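Local coordinates for regulatory protein SWI6 (Saccharomyces cerevisiae, PDB 1SW6) that acts in cell-cycle-dependent transcription as a subunit shared by the yeast complexes SBF and MBF, this chain being its ankyrin-repeat domain, at residues E129-S140 and Y159-K170; I28-S36 and V151-Y159. All coordinates share one frame; numbering follows the deposited sequence.

Interaction 1: E129-S140 and Y159-K170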
loop_
_atom_site.group_PDB
_atom_site.type_symbol
_atom_site.label_atom_id
_atom_site.label_comp_id
_atom_site.label_asym_id
_atom_site.label_seq_id
_atom_site.Cartn_x
_atom_site.Cartn_y
_atom_site.Cartn_z
ATOM N N GLU A 129 -9.618 3.386 1.627
ATOM C CA GLU A 129 -9.916 4.394 0.618
ATOM C C GLU A 129 -10.014 3.858 -0.806
ATOM O O GLU A 129 -10.790 4.370 -1.608
ATOM C CB GLU A 129 -8.834 5.479 0.657
ATOM C CG GLU A 129 -8.500 5.979 2.056
ATOM C CD GLU A 129 -7.187 6.754 2.113
ATOM O OE1 GLU A 129 -6.868 7.299 3.200
ATOM O OE2 GLU A 129 -6.472 6.815 1.083
ATOM N N HIS A 130 -9.226 2.835 -1.121
ATOM C CA HIS A 130 -9.218 2.284 -2.474
ATOM C C HIS A 130 -10.269 1.207 -2.740
ATOM O O HIS A 130 -10.303 0.627 -3.824
ATOM C CB HIS A 130 -7.827 1.734 -2.799
ATOM C CG HIS A 130 -6.711 2.630 -2.364
ATOM N ND1 HIS A 130 -6.438 2.885 -1.036
ATOM C CD2 HIS A 130 -5.804 3.339 -3.079
ATOM C CE1 HIS A 130 -5.411 3.712 -0.951
ATOM N NE2 HIS A 130 -5.007 4.003 -2.175
ATOM N N GLY A 131 -11.123 0.940 -1.761
ATOM C CA GLY A 131 -12.147 -0.069 -1.948
ATOM C C GLY A 131 -11.663 -1.488 -1.692
ATOM O O GLY A 131 -12.307 -2.455 -2.118
ATOM N N ASN A 132 -10.527 -1.626 -1.013
ATOM C CA ASN A 132 -10.000 -2.948 -0.698
ATOM C C ASN A 132 -10.914 -3.627 0.310
ATOM O O ASN A 132 -11.358 -3.000 1.275
ATOM C CB ASN A 132 -8.595 -2.861 -0.082
ATOM C CG ASN A 132 -7.506 -2.589 -1.109
ATOM O OD1 ASN A 132 -7.373 -3.308 -2.101
ATOM N ND2 ASN A 132 -6.706 -1.555 -0.861
ATOM N N THR A 133 -11.213 -4.902 0.079
ATOM C CA THR A 133 -12.024 -5.677 1.014
ATOM C C THR A 133 -10.956 -6.405 1.825
ATOM O O THR A 133 -9.774 -6.347 1.481
ATOM C CB THR A 133 -12.899 -6.740 0.299
ATOM O OG1 THR A 133 -12.057 -7.741 -0.298
ATOM C CG2 THR A 133 -13.750 -6.097 -0.773
ATOM N N PRO A 134 -11.340 -7.080 2.920
ATOM C CA PRO A 134 -10.299 -7.777 3.676
ATOM C C PRO A 134 -9.546 -8.772 2.784
ATOM O O PRO A 134 -8.332 -8.963 2.921
ATOM C CB PRO A 134 -11.094 -8.468 4.786
ATOM C CG PRO A 134 -12.163 -7.465 5.072
ATOM C CD PRO A 134 -12.609 -7.060 3.672
ATOM N N LEU A 135 -10.273 -9.397 1.865
ATOM C CA LEU A 135 -9.674 -10.377 0.965
ATOM C C LEU A 135 -8.532 -9.793 0.122
ATOM O O LEU A 135 -7.534 -10.475 -0.123
ATOM C CB LEU A 135 -10.757 -10.990 0.066
ATOM C CG LEU A 135 -10.624 -12.485 -0.238
ATOM C CD1 LEU A 135 -10.497 -13.283 1.048
ATOM C CD2 LEU A 135 -11.841 -12.938 -1.033
ATOM N N HIS A 136 -8.667 -8.540 -0.318
ATOM C CA HIS A 136 -7.615 -7.900 -1.111
ATOM C C HIS A 136 -6.343 -7.730 -0.282
ATOM O O HIS A 136 -5.239 -8.010 -0.753
ATOM C CB HIS A 136 -8.039 -6.515 -1.586
ATOM C CG HIS A 136 -9.048 -6.521 -2.691
ATOM N ND1 HIS A 136 -10.369 -6.866 -2.496
ATOM C CD2 HIS A 136 -8.939 -6.162 -3.993
ATOM C CE1 HIS A 136 -11.031 -6.712 -3.630
ATOM N NE2 HIS A 136 -10.186 -6.284 -4.553
ATOM N N TRP A 137 -6.509 -7.236 0.942
ATOM C CA TRP A 137 -5.384 -7.006 1.847
ATOM C C TRP A 137 -4.634 -8.292 2.146
ATOM O O TRP A 137 -3.406 -8.351 2.030
ATOM C CB TRP A 137 -5.874 -6.415 3.170
ATOM C CG TRP A 137 -6.089 -4.937 3.167
ATOM C CD1 TRP A 137 -6.245 -4.123 2.080
ATOM C CD2 TRP A 137 -6.216 -4.098 4.318
ATOM N NE1 TRP A 137 -6.464 -2.826 2.484
ATOM C CE2 TRP A 137 -6.450 -2.783 3.853
ATOM C CE3 TRP A 137 -6.155 -4.328 5.701
ATOM C CZ2 TRP A 137 -6.625 -1.702 4.723
ATOM C CZ3 TRP A 137 -6.328 -3.250 6.569
ATOM C CH2 TRP A 137 -6.560 -1.954 6.072
ATOM N N LEU A 138 -5.386 -9.316 2.534
ATOM C CA LEU A 138 -4.805 -10.608 2.884
ATOM C C LEU A 138 -4.174 -11.357 1.716
ATOM O O LEU A 138 -3.204 -12.096 1.901
ATOM C CB LEU A 138 -5.864 -11.472 3.573
ATOM C CG LEU A 138 -6.129 -10.954 4.990
ATOM C CD1 LEU A 138 -7.246 -11.721 5.664
ATOM C CD2 LEU A 138 -4.857 -11.098 5.788
ATOM N N THR A 139 -4.713 -11.160 0.516
ATOM C CA THR A 139 -4.172 -11.816 -0.670
ATOM C C THR A 139 -2.890 -11.100 -1.110
ATOM O O THR A 139 -1.914 -11.730 -1.534
ATOM C CB THR A 139 -5.195 -11.798 -1.833
ATOM O OG1 THR A 139 -6.291 -12.678 -1.523
ATOM C CG2 THR A 139 -4.539 -12.248 -3.142
ATOM N N SER A 140 -2.894 -9.777 -0.991
ATOM C CA SER A 140 -1.743 -8.977 -1.392
ATOM C C SER A 140 -0.520 -9.345 -0.554
ATOM O O SER A 140 0.619 -9.190 -0.977
ATOM C CB SER A 140 -2.060 -7.492 -1.203
ATOM O OG SER A 140 -1.034 -6.679 -1.745
ATOM N N TYR A 159 -15.652 -9.251 -5.720
ATOM C CA TYR A 159 -15.628 -7.797 -5.572
ATOM C C TYR A 159 -14.364 -7.107 -6.066
ATOM O O TYR A 159 -13.253 -7.478 -5.696
ATOM C CB TYR A 159 -15.856 -7.403 -4.108
ATOM C CG TYR A 159 -17.287 -7.529 -3.636
ATOM C CD1 TYR A 159 -18.324 -6.910 -4.331
ATOM C CD2 TYR A 159 -17.600 -8.234 -2.481
ATOM C CE1 TYR A 159 -19.635 -6.992 -3.886
ATOM C CE2 TYR A 159 -18.909 -8.320 -2.027
ATOM C CZ TYR A 159 -19.916 -7.697 -2.734
ATOM O OH TYR A 159 -21.214 -7.780 -2.298
ATOM N N GLY A 160 -14.543 -6.098 -6.910
ATOM C CA GLY A 160 -13.405 -5.346 -7.399
ATOM C C GLY A 160 -13.208 -4.153 -6.475
ATOM O O GLY A 160 -14.125 -3.778 -5.733
ATOM N N ASP A 161 -12.014 -3.570 -6.473
ATOM C CA ASP A 161 -11.778 -2.397 -5.647
ATOM C C ASP A 161 -12.270 -1.219 -6.493
ATOM O O ASP A 161 -12.925 -1.430 -7.509
ATOM C CB ASP A 161 -10.288 -2.261 -5.297
ATOM C CG ASP A 161 -9.407 -2.061 -6.514
ATOM O OD1 ASP A 161 -9.934 -1.924 -7.639
ATOM O OD2 ASP A 161 -8.172 -2.033 -6.339
ATOM N N ASN A 162 -11.953 0.008 -6.102
ATOM C CA ASN A 162 -12.428 1.171 -6.848
ATOM C C ASN A 162 -11.955 1.209 -8.295
ATOM O O ASN A 162 -12.501 1.949 -9.115
ATOM C CB ASN A 162 -12.037 2.464 -6.123
ATOM C CG ASN A 162 -12.729 2.596 -4.771
ATOM O OD1 ASN A 162 -13.679 1.859 -4.473
ATOM N ND2 ASN A 162 -12.265 3.542 -3.951
ATOM N N MET A 163 -10.946 0.405 -8.601
ATOM C CA MET A 163 -10.414 0.312 -9.954
ATOM C C MET A 163 -11.004 -0.925 -10.633
ATOM O O MET A 163 -10.742 -1.187 -11.803
ATOM C CB MET A 163 -8.893 0.191 -9.909
ATOM C CG MET A 163 -8.194 1.440 -9.432
ATOM S SD MET A 163 -8.365 2.715 -10.682
ATOM C CE MET A 163 -6.997 2.238 -11.814
ATOM N N GLY A 164 -11.799 -1.683 -9.883
ATOM C CA GLY A 164 -12.398 -2.891 -10.424
ATOM C C GLY A 164 -11.420 -4.055 -10.349
ATOM O O GLY A 164 -11.612 -5.103 -10.971
ATOM N N GLU A 165 -10.353 -3.863 -9.584
ATOM C CA GLU A 165 -9.350 -4.900 -9.417
ATOM C C GLU A 165 -9.780 -5.902 -8.358
ATOM O O GLU A 165 -10.169 -5.525 -7.252
ATOM C CB GLU A 165 -8.006 -4.257 -9.069
ATOM C CG GLU A 165 -7.385 -3.606 -10.293
ATOM C CD GLU A 165 -6.099 -2.850 -10.016
ATOM O OE1 GLU A 165 -5.468 -3.065 -8.947
ATOM O OE2 GLU A 165 -5.716 -2.042 -10.897
ATOM N N SER A 166 -9.734 -7.181 -8.713
ATOM C CA SER A 166 -10.129 -8.260 -7.801
ATOM C C SER A 166 -9.018 -8.569 -6.808
ATOM O O SER A 166 -7.925 -8.029 -6.914
ATOM C CB SER A 166 -10.438 -9.526 -8.593
ATOM O OG SER A 166 -9.248 -10.016 -9.189
ATOM N N CYS A 167 -9.296 -9.447 -5.852
ATOM C CA CYS A 167 -8.290 -9.810 -4.864
ATOM C C CYS A 167 -7.171 -10.622 -5.497
ATOM O O CYS A 167 -6.018 -10.506 -5.096
ATOM C CB CYS A 167 -8.913 -10.584 -3.688
ATOM S SG CYS A 167 -9.822 -12.074 -4.131
ATOM N N LEU A 168 -7.497 -11.443 -6.489
ATOM C CA LEU A 168 -6.468 -12.234 -7.152
ATOM C C LEU A 168 -5.515 -11.292 -7.896
ATOM O O LEU A 168 -4.327 -11.569 -8.012
ATOM C CB LEU A 168 -7.094 -13.243 -8.117
ATOM C CG LEU A 168 -6.064 -14.076 -8.886
ATOM C CD1 LEU A 168 -5.313 -14.970 -7.914
ATOM C CD2 LEU A 168 -6.761 -14.913 -9.968
ATOM N N VAL A 169 -6.040 -10.174 -8.396
ATOM C CA VAL A 169 -5.208 -9.189 -9.091
ATOM C C VAL A 169 -4.120 -8.663 -8.130
ATOM O O VAL A 169 -3.008 -8.356 -8.544
ATOM C CB VAL A 169 -6.085 -8.014 -9.632
ATOM C CG1 VAL A 169 -5.206 -6.838 -10.104
ATOM C CG2 VAL A 169 -6.934 -8.517 -10.803
ATOM N N LYS A 170 -4.441 -8.580 -6.840
ATOM C CA LYS A 170 -3.475 -8.115 -5.846
ATOM C C LYS A 170 -2.335 -9.112 -5.721
ATOM O O LYS A 170 -1.183 -8.732 -5.503
ATOM C CB LYS A 170 -4.157 -7.927 -4.486
ATOM C CG LYS A 170 -5.245 -6.864 -4.521
ATOM C CD LYS A 170 -4.697 -5.587 -5.152
ATOM C CE LYS A 170 -5.809 -4.672 -5.611
ATOM N NZ LYS A 170 -5.253 -3.484 -6.303
HETATM O O HOH W 1 -14.483 -3.644 -3.068
HETATM O O HOH W 2 -0.784 -6.334 -4.267
#
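The carbonyl oxygen of Glu-165 is gripped by two N-H groups: NE2 of His-136 reaches across from the other segment at 2.8 Å, and Asp-161 N comes from its own loop. The histidine bond is fairly straight (158° at the hydrogen), and the acceptor lies in the ring plane, so the imidazole meets it with its edge. CG of His-136 stands anti to the carbonyl carbon (chi1 -74°), which swings the ring off helix 134-140 toward this loop. At the ring's other nitrogen, ND1 and Thr-133 OG1 are hydrogen-bonded at 2.9 Å, so both nitrogens are engaged and ring rotation is restrained. Cys-167 CB lies over one ring face, 4.2 Å from the centroid, a CH-pi contact.

Thr-133, Pro-134, Leu-135 and His-136 form the TPLH motif of ankyrin repeats, in which the histidine ties the start of a repeat's first helix to the loop before that of the next, here joining repeats 1 and 2. A second tie lies at the type I turn 161-164, where Asn-162 N donates to His-130 O at 2.9 Å, almost linearly (172°). A water bridges the carbonyl oxygens of Gly-131 and Gly-160. Lys-170 CG lies 3.8 Å from His-136 CD2; beyond it the chain bends, CE coming as near, while NZ forms a salt bridge with Glu-165 OE1 at 2.7 Å and a longer, weak one with Asp-161 OD2.

Interaction 2: I28-S36 and V151-Y159; sequences ITFTHDLTS and VKHGSNRLY
The Arg-157 side chain crosses Asp-33 at about a right angle: CB, CG and CD each pass within 3.6 Å of Asp-33 OD1, and the chain turns at chi3 (-65°) before the guanidinium. NE donates to Asp-33 OD1 at 2.7 Å and NH2 to Asp-33 OD2 at 2.8 Å, each on the syn lone pair. With the carboxylate and guanidinium planes 16° apart, this is a side-on, bidentate salt bridge. NH2 also donates a hydrogen bond to Phe-30 O from above the carbonyl plane, while NH1 shares a water with Phe-30 N and reaches Tyr-189 O of helix 183-190. The anti lone pair of Asp-33 OD1 takes the backbone N of Arg-157 at 3.0 Å.

A leucine in place of Arg-157 would probably leave the buried Asp-33 carboxylate without its countercharge and Phe-30 O without this donor.

His-32 NE2 donates to Ser-155 O at 2.8 Å, and Gly-154 CA packs over the imidazole face in a CH-pi contact. Val-151 CG1 sits over the Phe-30 ring, 4.1 Å from its centroid. Segment 28-36, near the start of this fragment, thus docks where a Schellman motif, with Gly-154 at C-prime, ends helix 144-152, the second helix of an ankyrin repeat.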
loop_
_atom_site.group_PDB
_atom_site.type_symbol
_atom_site.label_atom_id
_atom_site.label_comp_id
_atom_site.label_asym_id
_atom_site.label_seq_id
_atom_site.Cartn_x
_atom_site.Cartn_y
_atom_site.Cartn_z
ATOM N N ILE A 28 -11.110 -27.744 -3.028
ATOM C CA ILE A 28 -12.259 -27.514 -2.164
ATOM C C ILE A 28 -12.992 -26.299 -2.720
ATOM O O ILE A 28 -12.408 -25.224 -2.865
ATOM C CB ILE A 28 -11.788 -27.263 -0.738
ATOM C CG1 ILE A 28 -10.874 -28.416 -0.312
ATOM C CG2 ILE A 28 -12.979 -27.148 0.202
ATOM C CD1 ILE A 28 -10.254 -28.238 1.055
ATOM N N THR A 29 -14.270 -26.464 -3.032
ATOM C CA THR A 29 -15.039 -25.385 -3.633
ATOM C C THR A 29 -16.103 -24.722 -2.762
ATOM O O THR A 29 -16.582 -25.307 -1.797
ATOM C CB THR A 29 -15.706 -25.889 -4.918
ATOM O OG1 THR A 29 -16.511 -27.038 -4.614
ATOM C CG2 THR A 29 -14.646 -26.294 -5.947
ATOM N N PHE A 30 -16.458 -23.489 -3.123
ATOM C CA PHE A 30 -17.472 -22.709 -2.417
ATOM C C PHE A 30 -18.316 -21.977 -3.461
ATOM O O PHE A 30 -17.801 -21.582 -4.515
ATOM C CB PHE A 30 -16.815 -21.696 -1.473
ATOM C CG PHE A 30 -15.810 -22.302 -0.532
ATOM C CD1 PHE A 30 -14.526 -22.612 -0.968
ATOM C CD2 PHE A 30 -16.155 -22.585 0.787
ATOM C CE1 PHE A 30 -13.600 -23.196 -0.108
ATOM C CE2 PHE A 30 -15.235 -23.172 1.664
ATOM C CZ PHE A 30 -13.954 -23.480 1.214
ATOM N N THR A 31 -19.606 -21.793 -3.187
ATOM C CA THR A 31 -20.477 -21.117 -4.153
ATOM C C THR A 31 -21.293 -19.942 -3.623
ATOM O O THR A 31 -22.070 -19.339 -4.369
ATOM C CB THR A 31 -21.461 -22.113 -4.816
ATOM O OG1 THR A 31 -22.095 -22.909 -3.803
ATOM C CG2 THR A 31 -20.728 -23.014 -5.805
ATOM N N HIS A 32 -21.115 -19.605 -2.351
ATOM C CA HIS A 32 -21.857 -18.497 -1.756
ATOM C C HIS A 32 -21.803 -17.232 -2.614
ATOM O O HIS A 32 -22.737 -16.434 -2.608
ATOM C CB HIS A 32 -21.306 -18.178 -0.368
ATOM C CG HIS A 32 -19.875 -17.741 -0.382
ATOM N ND1 HIS A 32 -18.825 -18.627 -0.269
ATOM C CD2 HIS A 32 -19.319 -16.517 -0.540
ATOM C CE1 HIS A 32 -17.683 -17.967 -0.357
ATOM N NE2 HIS A 32 -17.956 -16.685 -0.522
ATOM N N ASP A 33 -20.706 -17.049 -3.344
ATOM C CA ASP A 33 -20.532 -15.866 -4.186
ATOM C C ASP A 33 -20.730 -16.141 -5.667
ATOM O O ASP A 33 -20.617 -15.234 -6.494
ATOM C CB ASP A 33 -19.136 -15.270 -3.968
ATOM C CG ASP A 33 -18.030 -16.311 -4.059
ATOM O OD1 ASP A 33 -16.852 -15.948 -3.870
ATOM O OD2 ASP A 33 -18.327 -17.493 -4.315
ATOM N N LEU A 34 -21.030 -17.393 -5.995
ATOM C CA LEU A 34 -21.217 -17.794 -7.382
ATOM C C LEU A 34 -22.655 -18.195 -7.668
ATOM O O LEU A 34 -22.935 -19.353 -7.973
ATOM C CB LEU A 34 -20.294 -18.966 -7.715
ATOM C CG LEU A 34 -18.810 -18.810 -7.390
ATOM C CD1 LEU A 34 -18.071 -20.072 -7.817
ATOM C CD2 LEU A 34 -18.251 -17.595 -8.099
ATOM N N THR A 35 -23.567 -17.237 -7.574
ATOM C CA THR A 35 -24.971 -17.520 -7.827
ATOM C C THR A 35 -25.452 -16.908 -9.144
ATOM O O THR A 35 -26.392 -17.411 -9.758
ATOM C CB THR A 35 -25.850 -17.012 -6.656
ATOM O OG1 THR A 35 -25.506 -15.653 -6.353
ATOM C CG2 THR A 35 -25.636 -17.873 -5.411
ATOM N N SER A 36 -24.789 -15.837 -9.578
ATOM C CA SER A 36 -25.146 -15.142 -10.816
ATOM C C SER A 36 -25.493 -16.073 -11.972
ATOM O O SER A 36 -25.058 -17.228 -12.014
ATOM C CB SER A 36 -24.008 -14.219 -11.250
ATOM O OG SER A 36 -23.738 -13.243 -10.262
ATOM N N VAL A 151 -12.759 -17.052 2.898
ATOM C CA VAL A 151 -13.594 -17.550 1.819
ATOM C C VAL A 151 -14.634 -18.486 2.430
ATOM O O VAL A 151 -15.830 -18.308 2.239
ATOM C CB VAL A 151 -12.760 -18.315 0.767
ATOM C CG1 VAL A 151 -13.681 -19.030 -0.207
ATOM C CG2 VAL A 151 -11.851 -17.337 0.031
ATOM N N LYS A 152 -14.167 -19.476 3.177
ATOM C CA LYS A 152 -15.062 -20.425 3.820
ATOM C C LYS A 152 -16.136 -19.739 4.660
ATOM O O LYS A 152 -17.221 -20.286 4.853
ATOM C CB LYS A 152 -14.261 -21.376 4.714
ATOM C CG LYS A 152 -15.119 -22.175 5.675
ATOM C CD LYS A 152 -14.296 -23.182 6.460
ATOM C CE LYS A 152 -15.200 -24.058 7.323
ATOM N NZ LYS A 152 -14.460 -25.214 7.902
ATOM N N HIS A 153 -15.841 -18.547 5.163
ATOM C CA HIS A 153 -16.800 -17.835 5.990
ATOM C C HIS A 153 -17.670 -16.797 5.294
ATOM O O HIS A 153 -18.304 -15.978 5.957
ATOM C CB HIS A 153 -16.083 -17.220 7.189
ATOM C CG HIS A 153 -15.748 -18.222 8.248
ATOM N ND1 HIS A 153 -16.572 -18.465 9.326
ATOM C CD2 HIS A 153 -14.724 -19.103 8.352
ATOM C CE1 HIS A 153 -16.070 -19.452 10.047
ATOM N NE2 HIS A 153 -14.949 -19.859 9.476
ATOM N N GLY A 154 -17.703 -16.827 3.963
ATOM C CA GLY A 154 -18.559 -15.897 3.243
ATOM C C GLY A 154 -17.957 -14.779 2.422
ATOM O O GLY A 154 -18.673 -14.142 1.652
ATOM N N SER A 155 -16.665 -14.513 2.572
ATOM C CA SER A 155 -16.061 -13.443 1.797
ATOM C C SER A 155 -16.304 -13.660 0.305
ATOM O O SER A 155 -15.971 -14.714 -0.244
ATOM C CB SER A 155 -14.560 -13.366 2.073
ATOM O OG SER A 155 -14.315 -12.956 3.404
ATOM N N ASN A 156 -16.887 -12.652 -0.336
ATOM C CA ASN A 156 -17.180 -12.698 -1.763
ATOM C C ASN A 156 -15.881 -12.419 -2.513
ATOM O O ASN A 156 -15.260 -11.363 -2.348
ATOM C CB ASN A 156 -18.221 -11.636 -2.109
ATOM C CG ASN A 156 -18.714 -11.739 -3.535
ATOM O OD1 ASN A 156 -17.926 -11.890 -4.472
ATOM N ND2 ASN A 156 -20.032 -11.640 -3.713
ATOM N N ARG A 157 -15.471 -13.366 -3.344
ATOM C CA ARG A 157 -14.228 -13.239 -4.087
ATOM C C ARG A 157 -14.346 -12.425 -5.367
ATOM O O ARG A 157 -13.341 -12.103 -5.995
ATOM C CB ARG A 157 -13.708 -14.638 -4.415
ATOM C CG ARG A 157 -13.511 -15.500 -3.181
ATOM C CD ARG A 157 -13.420 -16.973 -3.532
ATOM N NE ARG A 157 -14.673 -17.474 -4.094
ATOM C CZ ARG A 157 -14.908 -18.751 -4.368
ATOM N NH1 ARG A 157 -13.971 -19.664 -4.133
ATOM N NH2 ARG A 157 -16.083 -19.119 -4.870
ATOM N N LEU A 158 -15.566 -12.072 -5.750
ATOM C CA LEU A 158 -15.761 -11.338 -6.994
ATOM C C LEU A 158 -15.702 -9.811 -6.925
ATOM O O LEU A 158 -15.696 -9.150 -7.961
ATOM C CB LEU A 158 -17.090 -11.767 -7.631
ATOM C CG LEU A 158 -17.303 -13.261 -7.923
ATOM C CD1 LEU A 158 -18.557 -13.429 -8.779
ATOM C CD2 LEU A 158 -16.102 -13.834 -8.665
ATOM N N TYR A 159 -15.652 -9.251 -5.720
ATOM C CA TYR A 159 -15.628 -7.797 -5.572
ATOM C C TYR A 159 -14.364 -7.107 -6.066
ATOM O O TYR A 159 -13.253 -7.478 -5.696
ATOM C CB TYR A 159 -15.856 -7.403 -4.108
ATOM C CG TYR A 159 -17.287 -7.529 -3.636
ATOM C CD1 TYR A 159 -18.324 -6.910 -4.331
ATOM C CD2 TYR A 159 -17.600 -8.234 -2.481
ATOM C CE1 TYR A 159 -19.635 -6.992 -3.886
ATOM C CE2 TYR A 159 -18.909 -8.320 -2.027
ATOM C CZ TYR A 159 -19.916 -7.697 -2.734
ATOM O OH TYR A 159 -21.214 -7.780 -2.298
HETATM O O HOH W 3 -14.742 -22.394 -5.225
HETATM O O HOH W 4 -21.998 -12.162 -5.717
#

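Interactions 1 and 2 lie about 15 Å apart, centre to centre, and share Tyr-159. Their segments alternate along the chain: 28-36, 129-140, 151-159, then 159-170. Helices 134-140 and 144-152 follow each other in ankyrin repeat 1, and helix 167-173 comes next in repeat 2. Interaction 1 joins those neighbouring repeats, whereas interaction 2 fastens segment 28-36, near the start of this fragment, to the C-terminal part of repeat 1. The two are in direct contact: Leu-135 CD2 packs on Arg-157 CG at 3.7 Å, and Cys-167 SG lies 4.0 Å from Arg-157 O. Repeat 1 thus contacts both its successor and the segment ahead of the repeats, consistent with a variation on the plain ankyrin stack.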